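Local coordinates for protein glucose-resistance amylase regulator (Weissella paramesenteroides ATCC 33313, PDB 4RK6) that binds glucose and, as a LacI-family regulator, probably acts as a DNA-binding transcriptional repressor, at residues 104-109 against 245-250. Numbering follows the deposited sequence.
Sequences SAVTSN and PEIGRI
Chi1 of -177° turns CG1 of Val106 trans to the amide nitrogen, and chi1 of -66° does the same for CG2 of Ile247; these two methyls meet at 4.0 Å, CG1 to CG2, the side chains running alongside in opposed senses. Ile247 CG2 also lies 3.6 Å from Val106 O, so the isoleucine rests on the strand backbone as well as on the valine. One helical turn on, Ile250 lies roughly perpendicular to the valine, its CG2 within 4.0 Å of Val106 CG1 while the longer CG1-CD1 arm turns off from the strand. Val106 thus packs against residues i and i+3 of helix 244-257. The other branch of Ile247 points CD1 along the strand to Ser108 OG at 3.9 Å, a methyl brushing the oxygen in van der Waals contact; the hydroxyl itself is hydrogen-bonded to Gln242 OE1. The axes of the two segments approach to 8.0 Å, with N-to-C directions 163° apart, placing the helix nearly antiparallel to strand 104-108, as a layer over the sheet of a periplasmic-binding-protein-like fold; Ile270 on strand 267-275 touches both Val106 and Ile247. No hydrogen bond joins the two segments, and the contact buries 203 Å² in all. Cohesion here therefore rests on aliphatic packing, whereas at the end where the Ser108 side chain lies about 6 Å from bound glucose, its bond to Gln242 ties the strand to a residue lining the sugar pocket.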
ATOM      1  N   SER A 104     -27.488  -2.119   2.701  1.00 24.65           N
ATOM      2  CA  SER A 104     -26.912  -3.416   2.364  1.00 23.71           C
ATOM      3  C   SER A 104     -25.400  -3.411   2.584  1.00 22.30           C
ATOM      4  O   SER A 104     -24.762  -2.366   2.647  1.00 21.44           O
ATOM      5  CB  SER A 104     -27.212  -3.798   0.914  1.00 26.34           C
ATOM      6  OG  SER A 104     -28.603  -4.001   0.729  1.00 31.23           O
ATOM      7  N   ALA A 105     -24.842  -4.603   2.702  1.00 23.92           N
ATOM      8  CA  ALA A 105     -23.412  -4.740   2.983  1.00 24.71           C
ATOM      9  C   ALA A 105     -22.884  -5.918   2.223  1.00 21.70           C
ATOM     10  O   ALA A 105     -23.561  -6.917   2.106  1.00 21.99           O
ATOM     11  CB  ALA A 105     -23.164  -4.948   4.463  1.00 27.39           C
ATOM     12  N   VAL A 106     -21.640  -5.814   1.780  1.00 20.77           N
ATOM     13  CA  VAL A 106     -20.949  -6.958   1.203  1.00 20.07           C
ATOM     14  C   VAL A 106     -19.650  -7.144   1.982  1.00 19.62           C
ATOM     15  O   VAL A 106     -18.872  -6.174   2.142  1.00 21.46           O
ATOM     16  CB  VAL A 106     -20.614  -6.731  -0.283  1.00 20.64           C
ATOM     17  CG1 VAL A 106     -19.964  -7.991  -0.846  1.00 23.88           C
ATOM     18  CG2 VAL A 106     -21.876  -6.364  -1.064  1.00 22.57           C
ATOM     19  N   THR A 107     -19.435  -8.362   2.463  1.00 22.07           N
ATOM     20  CA  THR A 107     -18.363  -8.621   3.423  1.00 21.59           C
ATOM     21  C   THR A 107     -17.984 -10.086   3.452  1.00 22.28           C
ATOM     22  O   THR A 107     -18.789 -10.975   3.111  1.00 23.00           O
ATOM     23  CB  THR A 107     -18.786  -8.137   4.845  1.00 23.67           C
ATOM     24  OG1 THR A 107     -17.716  -8.311   5.788  1.00 23.18           O
ATOM     25  CG2 THR A 107     -20.008  -8.909   5.353  1.00 23.08           C
ATOM     26  N   SER A 108     -16.752 -10.363   3.872  1.00 22.34           N
ATOM     27  CA  SER A 108     -16.413 -11.703   4.318  1.00 20.76           C
ATOM     28  C   SER A 108     -17.186 -11.944   5.605  1.00 25.82           C
ATOM     29  O   SER A 108     -17.442 -10.999   6.366  1.00 22.58           O
ATOM     30  CB  SER A 108     -14.897 -11.830   4.570  1.00 22.93           C
ATOM     31  OG  SER A 108     -14.144 -11.553   3.379  1.00 22.99           O
ATOM     32  N   ASN A 109     -17.512 -13.198   5.881  1.00 21.42           N
ATOM     33  CA  ASN A 109     -18.178 -13.540   7.118  1.00 21.42           C
ATOM     34  C   ASN A 109     -17.196 -13.604   8.278  1.00 23.20           C
ATOM     35  O   ASN A 109     -16.384 -14.518   8.360  1.00 23.35           O
ATOM     36  CB  ASN A 109     -18.927 -14.865   6.989  1.00 22.42           C
ATOM     37  CG  ASN A 109     -19.804 -15.174   8.197  1.00 25.14           C
ATOM     38  OD1 ASN A 109     -19.334 -15.400   9.314  1.00 28.24           O
ATOM     39  ND2 ASN A 109     -21.111 -15.234   7.958  1.00 37.73           N
ATOM     40  N   PRO A 245     -11.318  -7.962  -4.276  1.00 24.93           N
ATOM     41  CA  PRO A 245     -11.895  -7.508  -5.534  1.00 28.28           C
ATOM     42  C   PRO A 245     -13.317  -8.026  -5.721  1.00 19.68           C
ATOM     43  O   PRO A 245     -14.138  -7.258  -6.237  1.00 24.32           O
ATOM     44  CB  PRO A 245     -10.932  -8.052  -6.610  1.00 32.97           C
ATOM     45  CG  PRO A 245      -9.654  -8.346  -5.860  1.00 44.25           C
ATOM     46  CD  PRO A 245     -10.087  -8.752  -4.473  1.00 33.00           C
ATOM     47  N   GLU A 246     -13.612  -9.248  -5.287  1.00 24.49           N
ATOM     48  CA  GLU A 246     -14.972  -9.784  -5.414  1.00 24.23           C
ATOM     49  C   GLU A 246     -15.943  -8.966  -4.549  1.00 27.80           C
ATOM     50  O   GLU A 246     -17.048  -8.626  -4.985  1.00 24.24           O
ATOM     51  CB  GLU A 246     -15.027 -11.255  -5.085  1.00 25.41           C
ATOM     52  CG  GLU A 246     -16.416 -11.854  -5.198  1.00 24.10           C
ATOM     53  CD  GLU A 246     -16.937 -11.965  -6.619  1.00 39.00           C
ATOM     54  OE1 GLU A 246     -16.247 -11.565  -7.595  1.00 39.96           O
ATOM     55  OE2 GLU A 246     -18.062 -12.492  -6.745  1.00 38.39           O
ATOM     56  N   ILE A 247     -15.513  -8.599  -3.342  1.00 23.17           N
ATOM     57  CA  ILE A 247     -16.334  -7.695  -2.514  1.00 21.63           C
ATOM     58  C   ILE A 247     -16.698  -6.423  -3.274  1.00 25.94           C
ATOM     59  O   ILE A 247     -17.852  -6.014  -3.281  1.00 23.09           O
ATOM     60  CB  ILE A 247     -15.644  -7.397  -1.156  1.00 20.27           C
ATOM     61  CG1 ILE A 247     -15.573  -8.672  -0.327  1.00 22.10           C
ATOM     62  CG2 ILE A 247     -16.371  -6.284  -0.406  1.00 21.99           C
ATOM     63  CD1 ILE A 247     -14.578  -8.608   0.830  1.00 22.41           C
ATOM     64  N   GLY A 248     -15.720  -5.807  -3.933  1.00 21.04           N
ATOM     65  CA  GLY A 248     -15.958  -4.609  -4.719  1.00 22.42           C
ATOM     66  C   GLY A 248     -16.901  -4.876  -5.890  1.00 26.30           C
ATOM     67  O   GLY A 248     -17.859  -4.136  -6.102  1.00 24.21           O
ATOM     68  N   ARG A 249     -16.646  -5.938  -6.654  1.00 24.11           N
ATOM     69  CA  ARG A 249     -17.515  -6.231  -7.808  1.00 24.83           C
ATOM     70  C   ARG A 249     -18.976  -6.459  -7.396  1.00 26.10           C
ATOM     71  O   ARG A 249     -19.907  -5.946  -8.040  1.00 26.76           O
ATOM     72  CB  ARG A 249     -17.022  -7.473  -8.563  1.00 28.99           C
ATOM     73  CG  ARG A 249     -15.732  -7.271  -9.331  1.00 41.45           C
ATOM     74  CD  ARG A 249     -15.479  -8.441 -10.280  1.00 43.09           C
ATOM     75  NE  ARG A 249     -15.108  -9.660  -9.567  1.00 36.92           N
ATOM     76  CZ  ARG A 249     -13.863  -9.981  -9.190  1.00 32.18           C
ATOM     77  NH1 ARG A 249     -12.825  -9.194  -9.478  1.00 45.20           N
ATOM     78  NH2 ARG A 249     -13.655 -11.114  -8.548  1.00 42.40           N
ATOM     79  N   ILE A 250     -19.175  -7.225  -6.335  1.00 21.73           N
ATOM     80  CA  ILE A 250     -20.517  -7.595  -5.874  1.00 26.13           C
ATOM     81  C   ILE A 250     -21.247  -6.385  -5.291  1.00 26.31           C
ATOM     82  O   ILE A 250     -22.451  -6.201  -5.530  1.00 23.50           O
ATOM     83  CB  ILE A 250     -20.439  -8.786  -4.908  1.00 22.58           C
ATOM     84  CG1 ILE A 250     -19.929 -10.038  -5.659  1.00 28.96           C
ATOM     85  CG2 ILE A 250     -21.773  -9.098  -4.247  1.00 29.01           C
ATOM     86  CD1 ILE A 250     -20.818 -10.543  -6.781  1.00 33.36           C
TER